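Local structure of particle-associated glycoside hydrolase (Acinetobacter phage Fri1, 6C72) at residues T48-A53 against L97-L102; D66-I71 against L113-D118; S104-Q109 against S209-T214. The protein acts as the phage tailspike depolymerase, degrading the capsular polysaccharide of Acinetobacter baumannii during entry, probably by cleaving its glycosidic bonds. One frame throughout, in Å; residues are numbered along the deposited sequence.

Contact 1 (T48-A53 against L97-L102); sequences TGFGGA and LRAELL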
loop_
_atom_site.group_PDB
_atom_site.type_symbol
_atom_site.label_atom_id
_atom_site.label_comp_id
_atom_site.label_asym_id
_atom_site.label_seq_id
_atom_site.Cartn_x
_atom_site.Cartn_y
_atom_site.Cartn_z
ATOM N N THR A 48 13.309 -24.872 -43.791
ATOM C CA THR A 48 13.444 -23.666 -42.987
ATOM C C THR A 48 13.748 -23.965 -41.527
ATOM O O THR A 48 14.294 -23.099 -40.835
ATOM C CB THR A 48 12.175 -22.792 -43.043
ATOM O OG1 THR A 48 11.058 -23.480 -42.459
ATOM C CG2 THR A 48 11.850 -22.386 -44.474
ATOM N N GLY A 49 13.389 -25.147 -41.033
ATOM C CA GLY A 49 13.591 -25.459 -39.633
ATOM C C GLY A 49 12.576 -24.855 -38.689
ATOM O O GLY A 49 12.713 -25.021 -37.471
ATOM N N PHE A 50 11.576 -24.151 -39.208
ATOM C CA PHE A 50 10.518 -23.546 -38.414
ATOM C C PHE A 50 9.187 -24.186 -38.774
ATOM O O PHE A 50 8.948 -24.525 -39.940
ATOM C CB PHE A 50 10.448 -22.038 -38.655
ATOM C CG PHE A 50 11.654 -21.300 -38.169
ATOM C CD1 PHE A 50 12.764 -21.158 -38.980
ATOM C CD2 PHE A 50 11.679 -20.746 -36.888
ATOM C CE1 PHE A 50 13.888 -20.481 -38.530
ATOM C CE2 PHE A 50 12.800 -20.065 -36.428
ATOM C CZ PHE A 50 13.911 -19.937 -37.254
ATOM N N GLY A 51 8.324 -24.360 -37.769
ATOM C CA GLY A 51 6.941 -24.718 -38.008
ATOM C C GLY A 51 6.598 -26.190 -37.929
ATOM O O GLY A 51 5.437 -26.539 -38.163
ATOM N N GLY A 52 7.557 -27.059 -37.624
ATOM C CA GLY A 52 7.240 -28.466 -37.471
ATOM C C GLY A 52 6.184 -28.693 -36.407
ATOM O O GLY A 52 6.050 -27.919 -35.457
ATOM N N ALA A 53 5.411 -29.765 -36.579
ATOM C CA ALA A 53 4.288 -30.031 -35.692
ATOM C C ALA A 53 3.908 -31.507 -35.767
ATOM O O ALA A 53 4.499 -32.294 -36.516
ATOM C CB ALA A 53 3.105 -29.126 -36.032
ATOM N N LEU A 97 3.495 -18.969 -40.623
ATOM C CA LEU A 97 4.119 -17.662 -40.462
ATOM C C LEU A 97 5.614 -17.744 -40.777
ATOM O O LEU A 97 6.302 -18.669 -40.339
ATOM C CB LEU A 97 3.892 -17.152 -39.041
ATOM C CG LEU A 97 4.292 -15.698 -38.803
ATOM C CD1 LEU A 97 3.079 -14.918 -38.315
ATOM C CD2 LEU A 97 5.416 -15.623 -37.802
ATOM N N ARG A 98 6.113 -16.795 -41.566
ATOM C CA ARG A 98 7.511 -16.821 -41.967
ATOM C C ARG A 98 8.374 -16.184 -40.884
ATOM O O ARG A 98 8.141 -15.038 -40.493
ATOM C CB ARG A 98 7.706 -16.097 -43.303
ATOM C CG ARG A 98 7.258 -16.880 -44.550
ATOM C CD ARG A 98 7.429 -16.056 -45.848
ATOM N NE ARG A 98 8.836 -15.762 -46.149
ATOM C CZ ARG A 98 9.266 -15.089 -47.220
ATOM N NH1 ARG A 98 8.396 -14.626 -48.119
ATOM N NH2 ARG A 98 10.573 -14.893 -47.400
ATOM N N ALA A 99 9.380 -16.921 -40.414
ATOM C CA ALA A 99 10.206 -16.493 -39.288
ATOM C C ALA A 99 11.451 -15.729 -39.742
ATOM O O ALA A 99 11.829 -15.734 -40.918
ATOM C CB ALA A 99 10.633 -17.693 -38.444
ATOM N N GLU A 100 12.081 -15.060 -38.774
ATOM C CA GLU A 100 13.380 -14.399 -38.940
ATOM C C GLU A 100 13.428 -13.468 -40.146
ATOM O O GLU A 100 14.477 -13.281 -40.759
ATOM C CB GLU A 100 14.508 -15.420 -39.025
ATOM C CG GLU A 100 14.484 -16.413 -37.900
ATOM C CD GLU A 100 15.819 -16.499 -37.198
ATOM O OE1 GLU A 100 16.131 -15.579 -36.402
ATOM O OE2 GLU A 100 16.567 -17.475 -37.459
ATOM N N LEU A 101 12.301 -12.867 -40.497
ATOM C CA LEU A 101 12.282 -11.901 -41.581
ATOM C C LEU A 101 12.883 -10.579 -41.115
ATOM O O LEU A 101 12.846 -10.240 -39.933
ATOM C CB LEU A 101 10.848 -11.714 -42.078
ATOM C CG LEU A 101 10.296 -12.931 -42.837
ATOM C CD1 LEU A 101 8.873 -12.704 -43.333
ATOM C CD2 LEU A 101 11.215 -13.289 -44.015
ATOM N N LEU A 102 13.469 -9.842 -42.050
ATOM C CA LEU A 102 13.974 -8.509 -41.757
ATOM C C LEU A 102 12.866 -7.472 -41.923
ATOM O O LEU A 102 11.820 -7.735 -42.518
ATOM C CB LEU A 102 15.170 -8.180 -42.646
ATOM C CG LEU A 102 16.276 -9.227 -42.522
ATOM C CD1 LEU A 102 17.369 -9.025 -43.569
ATOM C CD2 LEU A 102 16.840 -9.199 -41.104
#
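Phe50 and Ala99 mark the closest backbone approach of two irregular loops, their CA atoms 7.1 Å apart. Both side chains start out toward the opposite loop. No hydrogen bond joins the two loops. The Phe50 ring makes the whole contact from its side. The methyl of Ala99 lies over one face of this ring. Its CB sits 3.7 Å from the ring centroid of Phe50, only 16° off the ring normal, which is a CH-pi contact. The methyl is shifted slightly toward the rim, and its shortest distance is 3.6 Å, from Ala99 CB to Phe50 CD2. Glu100 meets the far end of the same ring. Its chain bends at chi2, and its carboxylate plane is turned 56° from the ring plane. Glu100 OE2 lies near the ring plane at the edge, 3.6 Å from Phe50 CZ. The Glu100 methylene CG is equally near CZ. An acceptor at the C-H rim of a ring is electrostatically mild, and probably slightly favourable. Within its own loop, the Phe50 N-H makes a weak bond to Thr48 OG1. Pro131 lies against Ala99, and the Glu100 backbone is hydrogen-bonded to Lys132. A bound zinc ion lies about 5 Å from the Phe50 side chain. Glu100 and Asp152 ligate zinc in a crystal structure of this protein, although they hold no ion in this chain. The arrangement is a surface loop-to-loop contact. It joins the small N-terminal sheet region to the start of the tailspike's parallel beta-helix, beside metal-binding positions.

Contact 2 (D66-I71 against L113-D118); sequences DGLSVI and LQKCVD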
loop_
_atom_site.group_PDB
_atom_site.type_symbol
_atom_site.label_atom_id
_atom_site.label_comp_id
_atom_site.label_asym_id
_atom_site.label_seq_id
_atom_site.Cartn_x
_atom_site.Cartn_y
_atom_site.Cartn_z
ATOM N N ASP A 66 -7.002 -25.016 -43.642
ATOM C CA ASP A 66 -6.713 -23.705 -43.083
ATOM C C ASP A 66 -5.217 -23.469 -42.910
ATOM O O ASP A 66 -4.820 -22.427 -42.371
ATOM C CB ASP A 66 -7.428 -23.551 -41.741
ATOM C CG ASP A 66 -6.815 -24.423 -40.659
ATOM O OD1 ASP A 66 -6.118 -25.411 -40.994
ATOM O OD2 ASP A 66 -7.010 -24.122 -39.467
ATOM N N GLY A 67 -4.383 -24.404 -43.366
ATOM C CA GLY A 67 -2.945 -24.281 -43.215
ATOM C C GLY A 67 -2.472 -24.271 -41.778
ATOM O O GLY A 67 -1.341 -23.858 -41.515
ATOM N N LEU A 68 -3.307 -24.730 -40.841
ATOM C CA LEU A 68 -3.004 -24.702 -39.416
ATOM C C LEU A 68 -3.574 -25.930 -38.713
ATOM O O LEU A 68 -2.837 -26.876 -38.410
ATOM C CB LEU A 68 -3.557 -23.416 -38.796
ATOM C CG LEU A 68 -3.588 -23.223 -37.281
ATOM C CD1 LEU A 68 -2.227 -23.407 -36.670
ATOM C CD2 LEU A 68 -4.131 -21.849 -36.972
ATOM N N SER A 69 -4.884 -25.938 -38.465
ATOM C CA SER A 69 -5.499 -27.041 -37.737
ATOM C C SER A 69 -5.925 -28.192 -38.641
ATOM O O SER A 69 -5.951 -29.346 -38.191
ATOM C CB SER A 69 -6.717 -26.539 -36.955
ATOM O OG SER A 69 -7.748 -26.137 -37.832
ATOM N N VAL A 70 -6.255 -27.909 -39.900
ATOM C CA VAL A 70 -6.731 -28.912 -40.843
ATOM C C VAL A 70 -5.814 -28.888 -42.059
ATOM O O VAL A 70 -5.781 -27.893 -42.794
ATOM C CB VAL A 70 -8.190 -28.658 -41.255
ATOM C CG1 VAL A 70 -8.629 -29.643 -42.327
ATOM C CG2 VAL A 70 -9.099 -28.762 -40.050
ATOM N N ILE A 71 -5.093 -29.985 -42.284
ATOM C CA ILE A 71 -4.228 -30.140 -43.447
ATOM C C ILE A 71 -4.881 -31.190 -44.347
ATOM O O ILE A 71 -4.793 -32.397 -44.091
ATOM C CB ILE A 71 -2.796 -30.531 -43.053
ATOM C CG1 ILE A 71 -2.213 -29.512 -42.066
ATOM C CG2 ILE A 71 -1.903 -30.642 -44.281
ATOM C CD1 ILE A 71 -2.245 -28.065 -42.566
ATOM N N LEU A 113 -1.594 -14.942 -38.363
ATOM C CA LEU A 113 -1.512 -14.734 -36.917
ATOM C C LEU A 113 -2.896 -14.751 -36.288
ATOM O O LEU A 113 -3.090 -15.332 -35.215
ATOM C CB LEU A 113 -0.799 -13.418 -36.590
ATOM C CG LEU A 113 -0.655 -13.068 -35.102
ATOM C CD1 LEU A 113 0.001 -14.202 -34.332
ATOM C CD2 LEU A 113 0.122 -11.762 -34.891
ATOM N N GLN A 114 -3.879 -14.144 -36.963
ATOM C CA GLN A 114 -5.240 -14.139 -36.444
ATOM C C GLN A 114 -5.788 -15.553 -36.354
ATOM O O GLN A 114 -6.562 -15.869 -35.445
ATOM C CB GLN A 114 -6.138 -13.270 -37.321
ATOM C CG GLN A 114 -7.478 -12.966 -36.669
ATOM C CD GLN A 114 -7.317 -12.190 -35.374
ATOM O OE1 GLN A 114 -6.803 -11.070 -35.369
ATOM N NE2 GLN A 114 -7.722 -12.796 -34.263
ATOM N N LYS A 115 -5.421 -16.410 -37.308
ATOM C CA LYS A 115 -5.830 -17.809 -37.246
ATOM C C LYS A 115 -5.292 -18.476 -35.989
ATOM O O LYS A 115 -5.982 -19.286 -35.355
ATOM C CB LYS A 115 -5.343 -18.550 -38.486
ATOM C CG LYS A 115 -6.303 -18.616 -39.606
ATOM C CD LYS A 115 -5.864 -19.745 -40.532
ATOM C CE LYS A 115 -5.837 -19.316 -41.986
ATOM N NZ LYS A 115 -7.229 -19.269 -42.507
ATOM N N CYS A 116 -4.046 -18.170 -35.630
ATOM C CA CYS A 116 -3.446 -18.779 -34.450
ATOM C C CYS A 116 -4.163 -18.332 -33.178
ATOM O O CYS A 116 -4.510 -19.158 -32.325
ATOM C CB CYS A 116 -1.952 -18.436 -34.389
ATOM S SG CYS A 116 -0.984 -19.109 -35.784
ATOM N N VAL A 117 -4.404 -17.029 -33.036
ATOM C CA VAL A 117 -5.077 -16.537 -31.837
ATOM C C VAL A 117 -6.485 -17.114 -31.754
ATOM O O VAL A 117 -6.925 -17.565 -30.688
ATOM C CB VAL A 117 -5.093 -14.995 -31.821
ATOM C CG1 VAL A 117 -5.870 -14.475 -30.633
ATOM C CG2 VAL A 117 -3.683 -14.451 -31.847
ATOM N N ASP A 118 -7.205 -17.117 -32.887
ATOM C CA ASP A 118 -8.567 -17.641 -32.925
ATOM C C ASP A 118 -8.621 -19.123 -32.592
ATOM O O ASP A 118 -9.532 -19.570 -31.887
ATOM C CB ASP A 118 -9.195 -17.405 -34.297
ATOM C CG ASP A 118 -9.558 -15.956 -34.534
ATOM O OD1 ASP A 118 -9.306 -15.115 -33.641
ATOM O OD2 ASP A 118 -10.149 -15.668 -35.601
#
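Leu68 holds CG anti to the backbone N (chi1 170°), and this turns CD2 onto the helix at Lys115 and Cys116. Lys115 has an unusual first torsion (chi1 -93°) and bends at chi3 and chi4, laying CD and CE against the Asp66 carbonyl O. Leu68 CD2 rests 3.6 Å from Lys115 O and 3.8 Å from Lys115 CB. Cys116 SG stands farther off, 4.3 Å from Leu68 CD2. Leu90 and Ala95 touch both Leu68 and Cys116. At the other end, Lys115 CE comes to 3.3 Å from Asp66 O. The Asp66 carboxylate binds within its own turn. OD1 takes the N-H groups of Leu68 and Val70 from opposite faces of its plane, the first closing an Asx turn. OD2 takes the Ser69 N-H by its syn lone pair, with the Ser69 hydroxyl reaching it from above the plane. Four donors therefore fix the carboxylate and shape the turn that presents Leu68. No hydrogen bond crosses the contact, and Asp66 OD2 is 5.7 Å from Lys115 NZ. The contact is van der Waals packing, partly of carbon against carbonyl oxygen, with any Asp66–Lys115 attraction probably weak at that distance.

Contact 3 (S104-Q109 against S209-T214); sequences SDLIDQ and SRLGST
Leu211 makes the apolar contact by setting its two methyls on different residues of the 104-109 loop. CG lies beside the backbone N and anti to the carbonyl carbon (chi1 -55°), which sends the fork toward that loop. Leu211 CD2 meets Leu106 CB at 3.6 Å. The Leu106 and Leu211 side chains run antiparallel alongside each other, and their CD2 methyls are 4.1 Å apart. Leu211 CD1 reaches the next residue but one, 3.6 Å from Asp108 CB. Tyr136, on strand 133-140, touches both Leu106 and Leu211.

The polar interactions stay within each loop or go elsewhere. Arg210 NH1 donates to Leu211 O over 2.9 Å, nearly straight at 166°. The acceptor lies in the guanidinium plane, while the donor is tilted 28° from the carbonyl plane. The flat face of this guanidinium lies over Ser213 CB, 3.5 Å below it. This side chain thus folds back across a type II beta turn from Arg210 to Ser213, with Gly212 at its third position. Asp108 meets Leu211 through CA and CB; its OD1 is separately hydrogen-bonded to Thr110 OG1. Ser209 OG bonds to Glu103 OE2, and Glu103 is a zinc ligand seen in a crystal structure of this protein, although no ion is bound to it in this chain.

Turns shape the other loop too. Asp105 and Leu106 each centre an inverse gamma turn, the second closed by a weak Ile107 N to Asp105 O bond, and Gln109 stands at the N-cap position of helix 110-122. The contact is therefore purely van der Waals between the two loops. One leucine, presented by an arginine-braced turn, bridges a residue and its second neighbour at the protein surface, with no hydrogen bond or ion pair across.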
loop_
_atom_site.group_PDB
_atom_site.type_symbol
_atom_site.label_atom_id
_atom_site.label_comp_id
_atom_site.label_asym_id
_atom_site.label_seq_id
_atom_site.Cartn_x
_atom_site.Cartn_y
_atom_site.Cartn_z
ATOM N N SER A 104 12.776 -5.159 -43.894
ATOM C CA SER A 104 12.550 -4.886 -45.309
ATOM C C SER A 104 11.653 -5.921 -45.985
ATOM O O SER A 104 11.186 -5.667 -47.098
ATOM C CB SER A 104 13.888 -4.814 -46.063
ATOM O OG SER A 104 14.654 -5.995 -45.895
ATOM N N ASP A 105 11.360 -7.044 -45.330
ATOM C CA ASP A 105 10.430 -8.037 -45.867
ATOM C C ASP A 105 9.023 -7.593 -45.498
ATOM O O ASP A 105 8.476 -7.981 -44.464
ATOM C CB ASP A 105 10.733 -9.419 -45.304
ATOM C CG ASP A 105 12.123 -9.912 -45.667
ATOM O OD1 ASP A 105 12.495 -9.885 -46.865
ATOM O OD2 ASP A 105 12.864 -10.306 -44.738
ATOM N N LEU A 106 8.421 -6.785 -46.369
ATOM C CA LEU A 106 7.114 -6.176 -46.111
ATOM C C LEU A 106 6.035 -7.171 -46.511
ATOM O O LEU A 106 5.431 -7.089 -47.582
ATOM C CB LEU A 106 6.963 -4.874 -46.877
ATOM C CG LEU A 106 8.087 -3.876 -46.661
ATOM C CD1 LEU A 106 7.856 -2.705 -47.589
ATOM C CD2 LEU A 106 8.147 -3.431 -45.219
ATOM N N ILE A 107 5.812 -8.151 -45.641
ATOM C CA ILE A 107 4.918 -9.265 -45.930
ATOM C C ILE A 107 3.776 -9.235 -44.922
ATOM O O ILE A 107 4.008 -9.346 -43.710
ATOM C CB ILE A 107 5.668 -10.606 -45.897
ATOM C CG1 ILE A 107 6.628 -10.693 -47.091
ATOM C CG2 ILE A 107 4.697 -11.764 -45.891
ATOM C CD1 ILE A 107 7.711 -11.736 -46.943
ATOM N N ASP A 108 2.546 -9.077 -45.419
ATOM C CA ASP A 108 1.373 -9.066 -44.551
ATOM C C ASP A 108 1.073 -10.496 -44.122
ATOM O O ASP A 108 0.748 -11.347 -44.955
ATOM C CB ASP A 108 0.184 -8.425 -45.276
ATOM C CG ASP A 108 -1.077 -8.290 -44.393
ATOM O OD1 ASP A 108 -1.081 -8.665 -43.206
ATOM O OD2 ASP A 108 -2.077 -7.731 -44.880
ATOM N N GLN A 109 1.185 -10.765 -42.827
ATOM C CA GLN A 109 0.883 -12.083 -42.284
ATOM C C GLN A 109 -0.282 -11.994 -41.302
ATOM O O GLN A 109 -0.405 -12.821 -40.393
ATOM C CB GLN A 109 2.114 -12.704 -41.621
ATOM C CG GLN A 109 3.405 -12.556 -42.452
ATOM C CD GLN A 109 4.481 -13.605 -42.124
ATOM O OE1 GLN A 109 4.367 -14.778 -42.503
ATOM N NE2 GLN A 109 5.491 -13.193 -41.375
ATOM N N SER A 209 6.430 1.447 -37.568
ATOM C CA SER A 209 6.476 1.340 -39.019
ATOM C C SER A 209 5.571 0.199 -39.454
ATOM O O SER A 209 5.466 -0.822 -38.769
ATOM C CB SER A 209 7.914 1.141 -39.527
ATOM O OG SER A 209 8.476 -0.111 -39.159
ATOM N N ARG A 210 4.868 0.401 -40.568
ATOM C CA ARG A 210 3.756 -0.476 -40.905
ATOM C C ARG A 210 3.577 -0.565 -42.415
ATOM O O ARG A 210 4.107 0.244 -43.178
ATOM C CB ARG A 210 2.466 0.006 -40.213
ATOM C CG ARG A 210 2.098 1.473 -40.447
ATOM C CD ARG A 210 1.358 1.635 -41.741
ATOM N NE ARG A 210 0.561 2.850 -41.794
ATOM C CZ ARG A 210 -0.395 3.067 -42.696
ATOM N NH1 ARG A 210 -0.673 2.155 -43.612
ATOM N NH2 ARG A 210 -1.079 4.193 -42.678
ATOM N N LEU A 211 2.797 -1.553 -42.843
ATOM C CA LEU A 211 2.541 -1.738 -44.267
ATOM C C LEU A 211 1.545 -0.702 -44.768
ATOM O O LEU A 211 0.580 -0.368 -44.076
ATOM C CB LEU A 211 1.985 -3.131 -44.536
ATOM C CG LEU A 211 2.815 -4.292 -44.024
ATOM C CD1 LEU A 211 2.061 -5.538 -44.352
ATOM C CD2 LEU A 211 4.186 -4.294 -44.685
ATOM N N GLY A 212 1.769 -0.217 -45.986
ATOM C CA GLY A 212 0.839 0.677 -46.642
ATOM C C GLY A 212 1.215 2.143 -46.629
ATOM O O GLY A 212 0.590 2.926 -47.351
ATOM N N SER A 213 2.211 2.542 -45.845
ATOM C CA SER A 213 2.626 3.937 -45.802
ATOM C C SER A 213 4.070 4.012 -45.346
ATOM O O SER A 213 4.445 3.346 -44.377
ATOM C CB SER A 213 1.751 4.759 -44.856
ATOM O OG SER A 213 2.203 6.103 -44.802
ATOM N N THR A 214 4.867 4.830 -46.031
ATOM C CA THR A 214 6.245 5.068 -45.628
ATOM C C THR A 214 6.401 6.290 -44.727
ATOM O O THR A 214 7.464 6.460 -44.122
ATOM C CB THR A 214 7.132 5.227 -46.873
ATOM O OG1 THR A 214 6.791 6.439 -47.562
ATOM C CG2 THR A 214 6.936 4.050 -47.825
#

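How the contacts relate
The three contacts cluster in space at the end of the molecule that holds the N-terminal region. Contacts 1 and 2 have centres 15 Å apart, contacts 1 and 3 18 Å, and contacts 2 and 3 22 Å. Contacts 1 and 2 interleave along the sequence, each joining the N-terminal sheet region to residues after strand 89-91. Contact 3 follows contact 1 and ties the same connection to a loop after strand 204-207. Segments 97-102 and 104-109 touch, with Arg98 N probably hydrogen-bonded to Gln109 OE1. The 104-109 loop ends at the N-cap of helix 110-122, which carries segment 113-118, so contacts 2 and 3 also alternate in sequence. Together they join the sheet region to the parallel beta-helix.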